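Long-range contacts in Exo-beta-1,3-glucanase (Streptomyces sp. SirexAA-E, PDB 4PEY), which hydrolyses laminarin and laminarioligosaccharides, cutting beta-1,3-glucans from their non-reducing ends to give glucose and laminaribiose: residues A[441-446]-A[478-483]; A[485-490]-A[515-520]; A[25-30]-A[57-62]; A[78-83]-A[223-228]; A[204-209]-A[554-559]. The protein carries 1 engineered substitution. One frame throughout, in Å; residues are numbered along the deposited sequence.

In the fold
The chain folds into two tandem beta-helix domains, as in family 55 relatives. Contacts 3 and 4 lie in the first domain, centres about 11 Å apart. There F59 N bonds A78 O, and A78 N bonds L57 O. Contacts 1 and 2 lie in the second domain, centres about 13 Å apart, joined by Y480 OH and H489 NE2. Contact 5 ties a loop of the first domain to the last strand of the second. Its centre is about 21 Å from those of contacts 1 and 2. Contact 1 is nearest the substrate site: the D442 side chain is about 5 Å from that of E436 and about 10 Å from a glucose unit of the bound oligosaccharide.

Contact 1 of 5, residues A[441-446]-A[478-483]; sequences YDVQWS and AAYKVD
The ring of Y441 lies against the aliphatic chain of K481. K481 CD stands over one face, 3.6 Å from the Y441 ring centroid, a CH-pi contact. A478 O lies at the ring edge, and Y441 OH bonds N471. D442 OD1 approaches A479 CA but pairs with K459. V443 N bonds A479 O, and V443 O receives K481 N, which begins a parallel ladder. V443 CG1 packs on Y480 CD2 at 3.8 Å. The extended Q444 chain, in one of its two conformers, carries NE2 to D483 OD1 at 2.8 Å. That bond is nearly straight (177°) and uses the syn lone pair. W445 N donates to K481 O at 2.7 Å, and D483 N to W445 O. W445 CE3 meets Y480 OH at 3.4 Å, a hydroxyl bonded to H489 and T452. S446 OG donates to D483 OD2 at 2.6 Å, from above the carboxylate plane. With an alanine at D483, Q444 NE2 would probably lose this acceptor and S446 OG one of two partners, keeping H422. The two strands are neighbours in a parallel beta-helix sheet, between strands 419-423 and 512-513. V443, W445, Y480 and V482 face inward, onto strands 450-458 and 489-498.

Contact 2 of 5, residues A[485-490]-A[515-520]; sequences SVTTHE and PVKPGV
K517 reaches across to the backbone of V486. Its CB points toward 485-490, and CG lies anti to the carbonyl carbon (chi1 -64°). From there the chain runs fully extended. CD passes V486 O at 3.3 Å and also nears T487 CA. CE stays close to the same oxygen. NZ ends on it, in a hydrogen bond of 2.9 Å from K517 NZ to V486 O. The ammonium comes from well above the carbonyl plane, not along a lone pair. D484 O, just before the segment, is a second acceptor for NZ. P515 CG also touches V486 O.

Further along, T487 O meets V520 CG2 at 3.5 Å. A water accepts a hydrogen bond from G519 N at 2.8 Å and donates one to T487 O at 2.7 Å. G519 has no side chain, which lets the T487 carbonyl come near its backbone. H489 N then bonds G519 O at 2.9 Å, and H489 pairs with V520 as a parallel bridge. The bridge belongs to the pairing of strands 489-498 and 520-529 of the beta-helix, close after a type I turn from K517 to V520. The H489 ring itself leads away, to Y480 and W445.

The polar links across the contact all end on backbone atoms of 485-490. The lysine charge is probably eased by the two carbonyl oxygens it bonds.

Contact 3 of 5, residues A[25-30]-A[57-62]; sequences LVFDPS and LMFKPG
The rings of F27 and F59 form an offset stack, centroids 4.8 Å apart and planes at 29°. F27 CD2 lies over one face of F59, 3.5 Å from F59 CZ and displaced toward the rim. L57 CB sits at the edge of the F27 ring, near its plane. Y64 and F89 each meet F59 edge-to-face. In both phenylalanines CG stands beside the backbone N (chi1 -56° for F27, -70° for F59), and the two side chains run in the same direction, which lets the rings overlap. Losing the F59 ring to an alanine is likely to open a gap beside I34 and leave the F27 ring without its stacking partner.

The backbones pair as parallel strands. M58 N bonds L25 O and F27 N bonds M58 O, both at 2.8 Å, and K60 N bonds F27 O at 2.9 Å. Strands 24-27 and 55-59 are the two strands of a beta-alpha-beta unit, at one end of the first beta-helix. Helix 34-45 is the connection between them. It packs on the face that carries L25, F27 and F59. On this face L25 CD2 and L57 CD2 touch at 4.0 Å.

V26 and M58 occupy the other face, where M58 touches L225. K60, in the conformer given, runs extended across V26, with CE 3.8 Å from V26 CG1. Its CG rests near F27 O.

Beyond the strand, D28 OD1 accepts S30 N at 2.7 Å, an Asx turn. P29 CG then packs on G62 CA at 3.9 Å.

Contact 4 of 5, residues A[78-83]-A[223-228]; sequences AGLGLN and PFLYLD
L80 and L227 join a turn of the first beta-helix to a beta-hairpin. The turn follows strand 75-79, and the hairpin is made of strands 224-228 and 231-243. The two segments run at 82° to each other, so they pair at a single point.

That point is the direct hydrogen bond from L227 N to L80 O, 2.7 Å long and almost straight at 177°. Two waters add bridges. One donates to both G79 O and L225 O. The other donates to L227 O and takes a weak bond from L82 N. N114 also bonds G79 O, so that oxygen has two donors.

The aromatic contacts follow. L82 CD1 lies over one face of Y226, 4.1 Å from the ring centroid, a CH-pi contact. The Y226 hydroxyl is bonded to S257. F224 turns its edge to two carbonyls: CE1 is 3.8 Å from G81 O, and CZ is near L82 O. These oxygens are bonded by N114 and R136.

The aliphatic contacts gather on L80. Its CD1 meets L227 CD1 at 4.0 Å, and its CD2 meets L225 CG at 4.1 Å. M58 touches both L80 and L225 from strand 55-59.

Y226 CG sits between the backbone N and the carbonyl carbon (chi1 80°), which lays the ring alongside L82. Y226 CB comes 3.3 Å from L80 O and 3.5 Å from G81 O.

Contact 5 of 5, residues A[204-209]-A[554-559]; sequences SFPEPP and PSQVVS
P206 and Q556 share a water. It accepts from Q556 NE2 at 3.0 Å and donates to P206 O. Its link to E207 OE1 is weak and belongs to one of two E207 conformers.

Direct contact is by packing. The Q556 chain leaves with CG beside the backbone N (chi1 -58°) and runs extended. It crosses P206 at about a right angle. Q556 OE1 comes to 3.3 Å from P206 CB, a close approach of oxygen to carbon. Q556 CG lies 4.0 Å from F205 CZ. The Q556 amide and the F205 ring are inclined by 52°, so they do not stack. V558 CG2 touches the edge of the F205 ring, 4.2 Å from F205 CD1. The same methyl meets P206 CD at 4.1 Å. P206 CB lies over one face of the preceding F205 ring.

The loop 204-209 holds its own shape. The peptide bonds before P206 and before P208 are both cis. S204 OG donates to P208 O at 2.8 Å, from above the carbonyl plane.

F205 is buried, and D524 and L526 of strand 520-529 also touch its side chain. The side chain of F205 is about 12 Å from that of Q173, which binds substrate. The side chain of Q556 is about 14 Å from a glucose unit of the bound oligosaccharide. The loop belongs to the first beta-helix and strand 555-560 to the second. The contact is therefore part of the interface between the tandem beta-helix domains of family 55, which in relatives flank the catalytic cleft.

Contact 1 of 5, residues A[441-446]-A[478-483]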
# COMPACT_ATOMS: atom_id res chain seq x y z
N TYR A 441 -9.62 -12.29 -11.98
CA TYR A 441 -10.05 -11.71 -10.70
C TYR A 441 -8.93 -10.94 -10.02
O TYR A 441 -7.91 -11.53 -9.64
CB TYR A 441 -10.53 -12.80 -9.73
CG TYR A 441 -11.74 -13.59 -10.14
CD1 TYR A 441 -12.98 -12.99 -10.32
CD2 TYR A 441 -11.66 -14.97 -10.31
CE1 TYR A 441 -14.10 -13.73 -10.68
CE2 TYR A 441 -12.77 -15.72 -10.65
CZ TYR A 441 -13.98 -15.09 -10.84
OH TYR A 441 -15.09 -15.84 -11.19
N ASP A 442 -9.12 -9.64 -9.80
CA ASP A 442 -8.11 -8.88 -9.08
C ASP A 442 -7.97 -9.39 -7.64
O ASP A 442 -6.86 -9.62 -7.18
CB ASP A 442 -8.43 -7.39 -9.12
CG ASP A 442 -8.72 -6.91 -10.52
OD1 ASP A 442 -9.83 -7.21 -11.02
OD2 ASP A 442 -7.84 -6.25 -11.14
N VAL A 443 -9.10 -9.56 -6.95
CA VAL A 443 -9.10 -10.14 -5.61
C VAL A 443 -10.11 -11.28 -5.55
O VAL A 443 -11.25 -11.13 -6.01
CB VAL A 443 -9.46 -9.08 -4.52
CG1 VAL A 443 -9.62 -9.74 -3.14
CG2 VAL A 443 -8.38 -8.00 -4.47
N GLN A 444 -9.67 -12.41 -4.99
CA GLN A 444 -10.57 -13.51 -4.70
C GLN A 444 -10.43 -13.87 -3.22
O GLN A 444 -9.33 -13.95 -2.69
CB GLN A 444 -10.26 -14.72 -5.60
CG GLN A 444 -11.15 -15.92 -5.34
CD GLN A 444 -10.95 -17.03 -6.35
OE1 GLN A 444 -9.98 -17.03 -7.12
NE2 GLN A 444 -11.87 -17.99 -6.37
N TRP A 445 -11.56 -14.08 -2.56
CA TRP A 445 -11.57 -14.38 -1.14
C TRP A 445 -12.29 -15.70 -0.92
O TRP A 445 -13.49 -15.80 -1.18
CB TRP A 445 -12.25 -13.25 -0.35
CG TRP A 445 -11.69 -13.04 1.03
CD1 TRP A 445 -11.78 -13.89 2.10
CD2 TRP A 445 -10.99 -11.88 1.48
NE1 TRP A 445 -11.16 -13.33 3.19
CE2 TRP A 445 -10.67 -12.10 2.85
CE3 TRP A 445 -10.60 -10.68 0.88
CZ2 TRP A 445 -9.97 -11.16 3.61
CZ3 TRP A 445 -9.90 -9.74 1.65
CH2 TRP A 445 -9.60 -9.99 3.00
N SER A 446 -11.53 -16.70 -0.47
CA SER A 446 -12.04 -18.06 -0.28
C SER A 446 -12.13 -18.42 1.20
O SER A 446 -12.83 -19.36 1.58
CB SER A 446 -11.15 -19.07 -1.00
OG SER A 446 -11.05 -18.77 -2.38
N ALA A 478 -15.05 -10.31 -11.77
CA ALA A 478 -15.16 -9.33 -10.68
C ALA A 478 -13.79 -8.80 -10.23
O ALA A 478 -12.79 -9.53 -10.21
CB ALA A 478 -15.90 -9.93 -9.49
N ALA A 479 -13.75 -7.52 -9.85
CA ALA A 479 -12.58 -6.96 -9.18
C ALA A 479 -12.40 -7.56 -7.79
O ALA A 479 -11.28 -7.60 -7.27
CB ALA A 479 -12.71 -5.46 -9.09
N TYR A 480 -13.50 -7.99 -7.18
CA TYR A 480 -13.50 -8.52 -5.83
C TYR A 480 -14.55 -9.61 -5.75
O TYR A 480 -15.75 -9.33 -5.80
CB TYR A 480 -13.76 -7.39 -4.83
CG TYR A 480 -13.55 -7.69 -3.36
CD1 TYR A 480 -14.52 -8.35 -2.61
CD2 TYR A 480 -12.41 -7.22 -2.70
CE1 TYR A 480 -14.34 -8.58 -1.24
CE2 TYR A 480 -12.22 -7.45 -1.34
CZ TYR A 480 -13.19 -8.12 -0.62
OH TYR A 480 -13.01 -8.33 0.74
N LYS A 481 -14.09 -10.85 -5.64
CA LYS A 481 -14.95 -12.02 -5.62
C LYS A 481 -14.85 -12.75 -4.30
O LYS A 481 -13.76 -13.15 -3.88
CB LYS A 481 -14.58 -12.98 -6.75
CG LYS A 481 -15.37 -14.29 -6.69
CD LYS A 481 -14.84 -15.32 -7.65
CE LYS A 481 -15.63 -16.63 -7.55
NZ LYS A 481 -17.04 -16.52 -8.05
N VAL A 482 -16.00 -12.94 -3.65
CA VAL A 482 -16.11 -13.82 -2.50
C VAL A 482 -16.69 -15.13 -3.00
O VAL A 482 -17.78 -15.14 -3.59
CB VAL A 482 -17.00 -13.20 -1.40
CG1 VAL A 482 -17.11 -14.13 -0.19
CG2 VAL A 482 -16.44 -11.84 -0.99
N ASP A 483 -15.98 -16.23 -2.78
CA ASP A 483 -16.44 -17.53 -3.26
C ASP A 483 -17.84 -17.87 -2.73
O ASP A 483 -18.19 -17.51 -1.61
CB ASP A 483 -15.47 -18.64 -2.86
CG ASP A 483 -14.19 -18.62 -3.68
OD1 ASP A 483 -14.09 -17.79 -4.61
OD2 ASP A 483 -13.31 -19.46 -3.39

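Contact 2 of 5, residues A[485-490]-A[515-520]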
# COMPACT_ATOMS: atom_id res chain seq x y z
N SER A 485 -18.98 -20.53 -1.61
CA SER A 485 -18.95 -21.42 -0.45
C SER A 485 -18.74 -20.68 0.87
O SER A 485 -19.00 -21.23 1.95
CB SER A 485 -17.86 -22.48 -0.63
OG SER A 485 -16.59 -21.88 -0.83
N VAL A 486 -18.27 -19.44 0.80
CA VAL A 486 -18.01 -18.63 1.99
C VAL A 486 -19.31 -18.29 2.74
O VAL A 486 -20.33 -18.01 2.11
CB VAL A 486 -17.26 -17.34 1.61
CG1 VAL A 486 -17.20 -16.36 2.78
CG2 VAL A 486 -15.86 -17.68 1.11
N THR A 487 -19.28 -18.32 4.07
CA THR A 487 -20.45 -18.06 4.91
C THR A 487 -20.43 -16.66 5.54
O THR A 487 -21.48 -16.04 5.76
CB THR A 487 -20.54 -19.13 6.02
OG1 THR A 487 -20.61 -20.43 5.42
CG2 THR A 487 -21.77 -18.92 6.90
N THR A 488 -19.24 -16.17 5.87
CA THR A 488 -19.09 -14.89 6.56
C THR A 488 -18.03 -14.03 5.90
O THR A 488 -16.92 -14.50 5.63
CB THR A 488 -18.74 -15.11 8.05
OG1 THR A 488 -19.66 -16.03 8.64
CG2 THR A 488 -18.78 -13.79 8.82
N HIS A 489 -18.36 -12.77 5.64
CA HIS A 489 -17.45 -11.81 5.03
C HIS A 489 -18.00 -10.42 5.24
O HIS A 489 -19.21 -10.25 5.29
CB HIS A 489 -17.27 -12.07 3.52
CG HIS A 489 -16.14 -11.30 2.91
ND1 HIS A 489 -14.85 -11.77 2.89
CD2 HIS A 489 -16.11 -10.08 2.32
CE1 HIS A 489 -14.06 -10.87 2.31
NE2 HIS A 489 -14.80 -9.84 1.95
N GLU A 490 -17.15 -9.42 5.35
CA GLU A 490 -17.66 -8.06 5.42
C GLU A 490 -16.68 -7.07 4.81
O GLU A 490 -15.47 -7.12 5.08
CB GLU A 490 -18.00 -7.68 6.87
CG GLU A 490 -18.93 -6.49 6.99
CD GLU A 490 -19.61 -6.40 8.35
OE1 GLU A 490 -19.19 -7.11 9.30
OE2 GLU A 490 -20.57 -5.60 8.47
N PRO A 515 -21.78 -14.54 -2.66
CA PRO A 515 -23.04 -15.24 -2.39
C PRO A 515 -24.01 -14.32 -1.66
O PRO A 515 -23.59 -13.35 -1.02
CB PRO A 515 -22.61 -16.41 -1.50
CG PRO A 515 -21.35 -15.93 -0.83
CD PRO A 515 -20.65 -15.10 -1.89
N VAL A 516 -25.30 -14.61 -1.78
CA VAL A 516 -26.32 -13.88 -1.05
C VAL A 516 -26.66 -14.66 0.21
O VAL A 516 -27.45 -15.60 0.18
CB VAL A 516 -27.58 -13.64 -1.91
CG1 VAL A 516 -28.60 -12.83 -1.15
CG2 VAL A 516 -27.20 -12.92 -3.20
N LYS A 517 -26.02 -14.26 1.31
CA LYS A 517 -26.09 -14.95 2.60
C LYS A 517 -26.08 -13.91 3.70
O LYS A 517 -25.44 -12.86 3.56
CB LYS A 517 -24.90 -15.92 2.78
CG LYS A 517 -24.84 -17.09 1.79
CD LYS A 517 -23.59 -17.95 2.03
CE LYS A 517 -23.51 -19.11 1.05
NZ LYS A 517 -22.31 -19.97 1.29
N PRO A 518 -26.78 -14.18 4.82
CA PRO A 518 -26.91 -13.20 5.90
C PRO A 518 -25.58 -12.72 6.46
O PRO A 518 -25.48 -11.57 6.89
CB PRO A 518 -27.69 -13.98 6.98
CG PRO A 518 -28.39 -15.05 6.25
CD PRO A 518 -27.53 -15.42 5.08
N GLY A 519 -24.57 -13.59 6.46
CA GLY A 519 -23.29 -13.26 7.05
C GLY A 519 -22.28 -12.67 6.08
O GLY A 519 -21.15 -12.35 6.48
N VAL A 520 -22.68 -12.50 4.82
CA VAL A 520 -21.81 -11.91 3.80
C VAL A 520 -22.35 -10.52 3.48
O VAL A 520 -23.38 -10.39 2.83
CB VAL A 520 -21.75 -12.79 2.53
CG1 VAL A 520 -20.98 -12.10 1.41
CG2 VAL A 520 -21.13 -14.14 2.86
O HOH W 1 -24.13 -16.37 6.26

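Contact 3 of 5, residues A[25-30]-A[57-62]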
# COMPACT_ATOMS: atom_id res chain seq x y z
N LEU A 25 20.89 8.09 3.05
CA LEU A 25 21.48 9.38 3.35
C LEU A 25 20.99 9.81 4.72
O LEU A 25 19.80 10.01 4.92
CB LEU A 25 21.10 10.42 2.28
CG LEU A 25 21.66 10.28 0.86
CD1 LEU A 25 21.16 9.04 0.15
CD2 LEU A 25 21.31 11.51 0.05
N VAL A 26 21.92 9.90 5.67
CA VAL A 26 21.57 10.25 7.04
C VAL A 26 22.00 11.68 7.34
O VAL A 26 23.16 12.05 7.15
CB VAL A 26 22.23 9.28 8.05
CG1 VAL A 26 21.80 9.63 9.46
CG2 VAL A 26 21.83 7.84 7.73
N PHE A 27 21.04 12.47 7.80
CA PHE A 27 21.25 13.89 8.09
C PHE A 27 21.13 14.14 9.58
O PHE A 27 20.38 13.46 10.28
CB PHE A 27 20.22 14.76 7.35
CG PHE A 27 20.20 14.55 5.86
CD1 PHE A 27 21.12 15.19 5.05
CD2 PHE A 27 19.27 13.71 5.28
CE1 PHE A 27 21.11 15.00 3.68
CE2 PHE A 27 19.24 13.52 3.91
CZ PHE A 27 20.17 14.16 3.11
N ASP A 28 21.85 15.14 10.08
CA ASP A 28 21.62 15.63 11.43
C ASP A 28 21.44 17.14 11.34
O ASP A 28 21.72 17.72 10.29
CB ASP A 28 22.76 15.22 12.37
CG ASP A 28 24.02 16.01 12.14
OD1 ASP A 28 24.15 17.11 12.72
OD2 ASP A 28 24.88 15.52 11.39
N PRO A 29 20.95 17.79 12.41
CA PRO A 29 20.68 19.23 12.30
C PRO A 29 21.90 20.08 11.93
O PRO A 29 21.71 21.22 11.49
CB PRO A 29 20.16 19.59 13.69
CG PRO A 29 19.51 18.34 14.17
CD PRO A 29 20.39 17.23 13.66
N SER A 30 23.11 19.55 12.07
CA SER A 30 24.31 20.32 11.75
C SER A 30 24.89 19.99 10.38
O SER A 30 25.87 20.62 9.96
CB SER A 30 25.39 20.10 12.82
OG SER A 30 25.95 18.81 12.69
N LEU A 57 16.07 8.74 2.78
CA LEU A 57 16.51 9.96 3.45
C LEU A 57 16.11 9.84 4.92
O LEU A 57 14.93 9.73 5.24
CB LEU A 57 15.88 11.21 2.82
CG LEU A 57 15.91 11.28 1.29
CD1 LEU A 57 15.15 12.50 0.79
CD2 LEU A 57 17.35 11.27 0.78
N MET A 58 17.10 9.85 5.81
CA MET A 58 16.86 9.62 7.23
C MET A 58 17.35 10.80 8.05
O MET A 58 18.49 11.24 7.88
CB MET A 58 17.55 8.34 7.69
CG MET A 58 16.90 7.07 7.17
SD MET A 58 15.35 6.76 8.03
CE MET A 58 14.94 5.12 7.46
N PHE A 59 16.51 11.31 8.94
CA PHE A 59 16.85 12.49 9.71
C PHE A 59 16.95 12.20 11.21
O PHE A 59 15.97 11.75 11.82
CB PHE A 59 15.82 13.59 9.45
CG PHE A 59 15.90 14.18 8.06
CD1 PHE A 59 15.45 13.47 6.95
CD2 PHE A 59 16.45 15.44 7.87
CE1 PHE A 59 15.54 14.01 5.68
CE2 PHE A 59 16.54 15.98 6.61
CZ PHE A 59 16.09 15.27 5.51
N LYS A 60 18.12 12.45 11.78
CA LYS A 60 18.33 12.27 13.22
C LYS A 60 17.45 13.24 14.01
O LYS A 60 17.09 14.31 13.51
CB LYS A 60 19.80 12.46 13.59
CG LYS A 60 20.75 11.50 12.91
CD LYS A 60 22.15 11.59 13.51
CE LYS A 60 23.04 10.50 12.94
NZ LYS A 60 24.37 10.46 13.62
N PRO A 61 17.09 12.86 15.25
CA PRO A 61 16.24 13.75 16.05
C PRO A 61 16.81 15.16 16.19
O PRO A 61 18.03 15.35 16.32
CB PRO A 61 16.20 13.05 17.41
CG PRO A 61 16.39 11.62 17.10
CD PRO A 61 17.32 11.56 15.92
N GLY A 62 15.91 16.14 16.16
CA GLY A 62 16.28 17.53 16.26
C GLY A 62 15.33 18.40 15.47
O GLY A 62 14.23 17.96 15.11

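Contact 4 of 5, residues A[78-83]-A[223-228]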
# COMPACT_ATOMS: atom_id res chain seq x y z
N ALA A 78 12.19 9.83 6.39
CA ALA A 78 11.74 9.53 7.73
C ALA A 78 12.61 10.17 8.80
O ALA A 78 13.78 10.47 8.58
CB ALA A 78 11.69 8.01 7.95
N GLY A 79 12.01 10.35 9.97
CA GLY A 79 12.74 10.74 11.17
C GLY A 79 13.20 9.52 11.95
O GLY A 79 12.68 8.41 11.77
N LEU A 80 14.18 9.74 12.82
CA LEU A 80 14.81 8.66 13.57
C LEU A 80 14.59 8.80 15.08
O LEU A 80 15.32 8.22 15.87
CB LEU A 80 16.31 8.61 13.26
CG LEU A 80 16.71 8.17 11.85
CD1 LEU A 80 18.18 8.49 11.57
CD2 LEU A 80 16.43 6.67 11.65
N GLY A 81 13.56 9.55 15.47
CA GLY A 81 13.18 9.61 16.87
C GLY A 81 12.25 8.47 17.23
O GLY A 81 11.72 7.79 16.36
N LEU A 82 12.05 8.27 18.53
CA LEU A 82 11.08 7.30 18.99
C LEU A 82 9.68 7.82 18.69
O LEU A 82 8.76 7.04 18.42
CB LEU A 82 11.26 7.02 20.48
CG LEU A 82 10.38 5.93 21.07
CD1 LEU A 82 10.60 4.59 20.38
CD2 LEU A 82 10.64 5.82 22.56
N ASN A 83 9.53 9.14 18.73
CA ASN A 83 8.26 9.80 18.49
C ASN A 83 8.37 10.81 17.35
O ASN A 83 9.45 11.36 17.10
CB ASN A 83 7.77 10.47 19.78
CG ASN A 83 7.38 9.46 20.85
OD1 ASN A 83 8.01 9.37 21.90
ND2 ASN A 83 6.32 8.70 20.57
N PRO A 223 6.76 -1.47 11.78
CA PRO A 223 8.07 -1.25 12.41
C PRO A 223 8.87 -0.17 11.67
O PRO A 223 8.69 0.01 10.46
CB PRO A 223 8.76 -2.61 12.30
CG PRO A 223 7.61 -3.60 12.24
CD PRO A 223 6.55 -2.89 11.43
N PHE A 224 9.73 0.54 12.39
CA PHE A 224 10.54 1.58 11.77
C PHE A 224 11.90 1.71 12.45
O PHE A 224 12.06 1.43 13.65
CB PHE A 224 9.80 2.93 11.78
CG PHE A 224 9.44 3.40 13.16
CD1 PHE A 224 10.28 4.25 13.87
CD2 PHE A 224 8.25 2.99 13.76
CE1 PHE A 224 9.95 4.68 15.15
CE2 PHE A 224 7.92 3.41 15.05
CZ PHE A 224 8.77 4.26 15.74
N LEU A 225 12.88 2.11 11.65
CA LEU A 225 14.23 2.38 12.12
C LEU A 225 14.26 3.66 12.94
O LEU A 225 13.65 4.66 12.57
CB LEU A 225 15.18 2.50 10.93
CG LEU A 225 16.67 2.62 11.22
CD1 LEU A 225 17.22 1.29 11.78
CD2 LEU A 225 17.44 3.05 9.96
N TYR A 226 14.98 3.65 14.06
CA TYR A 226 15.18 4.89 14.80
C TYR A 226 16.48 4.85 15.57
O TYR A 226 17.18 3.83 15.58
CB TYR A 226 14.00 5.16 15.76
CG TYR A 226 14.02 4.38 17.06
CD1 TYR A 226 13.72 3.02 17.10
CD2 TYR A 226 14.31 5.02 18.26
CE1 TYR A 226 13.73 2.32 18.30
CE2 TYR A 226 14.33 4.33 19.46
CZ TYR A 226 14.04 2.98 19.47
OH TYR A 226 14.05 2.29 20.67
N LEU A 227 16.83 5.98 16.17
CA LEU A 227 18.02 6.10 17.00
C LEU A 227 17.66 6.16 18.47
O LEU A 227 16.92 7.04 18.89
CB LEU A 227 18.82 7.34 16.61
CG LEU A 227 19.74 7.19 15.40
CD1 LEU A 227 20.23 8.56 14.95
CD2 LEU A 227 20.91 6.28 15.77
N ASP A 228 18.20 5.22 19.24
CA ASP A 228 18.11 5.26 20.69
C ASP A 228 19.46 5.76 21.18
O ASP A 228 20.42 5.00 21.28
CB ASP A 228 17.77 3.88 21.25
CG ASP A 228 17.48 3.90 22.74
OD1 ASP A 228 17.26 4.99 23.30
OD2 ASP A 228 17.47 2.80 23.34
O HOH W 2 12.15 5.83 10.66
O HOH W 3 15.03 8.60 19.92

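Contact 5 of 5, residues A[204-209]-A[554-559]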
# COMPACT_ATOMS: atom_id res chain seq x y z
N SER A 204 -21.84 8.99 5.97
CA SER A 204 -22.81 9.74 5.18
C SER A 204 -23.00 9.24 3.76
O SER A 204 -23.79 9.82 3.02
CB SER A 204 -22.41 11.22 5.14
OG SER A 204 -21.22 11.37 4.40
N PHE A 205 -22.28 8.20 3.37
CA PHE A 205 -22.37 7.63 2.01
C PHE A 205 -23.85 7.45 1.62
O PHE A 205 -24.64 6.92 2.40
CB PHE A 205 -21.62 6.30 1.96
CG PHE A 205 -21.40 5.75 0.58
CD1 PHE A 205 -22.38 4.96 -0.03
CD2 PHE A 205 -20.21 5.97 -0.10
CE1 PHE A 205 -22.17 4.44 -1.31
CE2 PHE A 205 -20.01 5.45 -1.37
CZ PHE A 205 -20.98 4.68 -1.97
N PRO A 206 -24.23 7.88 0.40
CA PRO A 206 -23.36 8.29 -0.71
C PRO A 206 -23.00 9.77 -0.79
O PRO A 206 -22.10 10.12 -1.56
CB PRO A 206 -24.20 7.91 -1.93
CG PRO A 206 -25.60 8.12 -1.47
CD PRO A 206 -25.62 7.70 -0.03
N GLU A 207 -23.66 10.65 -0.04
CA GLU A 207 -23.39 12.07 -0.18
C GLU A 207 -23.19 12.79 1.15
O GLU A 207 -24.12 12.94 1.94
CB GLU A 207 -24.52 12.75 -0.96
CG GLU A 207 -24.20 14.18 -1.35
CD GLU A 207 -22.84 14.31 -2.02
OE1 GLU A 207 -22.54 13.51 -2.93
OE2 GLU A 207 -22.07 15.22 -1.64
N PRO A 208 -21.95 13.23 1.43
CA PRO A 208 -20.72 12.97 0.66
C PRO A 208 -20.34 11.49 0.80
O PRO A 208 -20.89 10.83 1.69
CB PRO A 208 -19.67 13.88 1.32
CG PRO A 208 -20.45 14.89 2.10
CD PRO A 208 -21.72 14.19 2.52
N PRO A 209 -19.45 10.98 -0.05
CA PRO A 209 -19.15 9.54 -0.00
C PRO A 209 -18.19 9.18 1.13
O PRO A 209 -17.06 8.74 0.90
CB PRO A 209 -18.53 9.27 -1.37
CG PRO A 209 -17.88 10.58 -1.75
CD PRO A 209 -18.82 11.64 -1.21
N PRO A 554 -20.47 7.78 -10.63
CA PRO A 554 -20.51 6.45 -10.00
C PRO A 554 -21.90 5.85 -9.90
O PRO A 554 -22.90 6.57 -9.73
CB PRO A 554 -19.96 6.71 -8.59
CG PRO A 554 -19.12 7.94 -8.73
CD PRO A 554 -19.81 8.78 -9.77
N SER A 555 -21.96 4.52 -10.03
CA SER A 555 -23.14 3.74 -9.65
C SER A 555 -22.87 3.12 -8.28
O SER A 555 -21.85 2.48 -8.09
CB SER A 555 -23.45 2.67 -10.69
OG SER A 555 -24.58 1.91 -10.30
N GLN A 556 -23.80 3.32 -7.35
CA GLN A 556 -23.56 3.01 -5.94
C GLN A 556 -24.55 2.02 -5.35
O GLN A 556 -25.72 1.97 -5.73
CB GLN A 556 -23.62 4.30 -5.11
CG GLN A 556 -22.61 5.35 -5.55
CD GLN A 556 -22.99 6.75 -5.10
OE1 GLN A 556 -24.18 7.12 -5.10
NE2 GLN A 556 -22.00 7.54 -4.72
N VAL A 557 -24.07 1.23 -4.39
CA VAL A 557 -24.94 0.40 -3.56
C VAL A 557 -24.55 0.64 -2.11
O VAL A 557 -23.40 0.42 -1.74
CB VAL A 557 -24.82 -1.10 -3.92
CG1 VAL A 557 -25.44 -1.96 -2.83
CG2 VAL A 557 -25.47 -1.38 -5.28
N VAL A 558 -25.49 1.10 -1.29
CA VAL A 558 -25.17 1.41 0.11
C VAL A 558 -25.02 0.15 0.96
O VAL A 558 -24.09 0.05 1.78
CB VAL A 558 -26.25 2.32 0.74
CG1 VAL A 558 -25.95 2.55 2.22
CG2 VAL A 558 -26.33 3.65 -0.00
N SER A 559 -25.94 -0.80 0.78
CA SER A 559 -25.94 -2.05 1.55
C SER A 559 -26.20 -3.26 0.69
O SER A 559 -27.08 -3.25 -0.17
CB SER A 559 -27.01 -2.02 2.65
OG SER A 559 -26.78 -0.97 3.57
O HOH W 4 -21.66 10.49 -4.03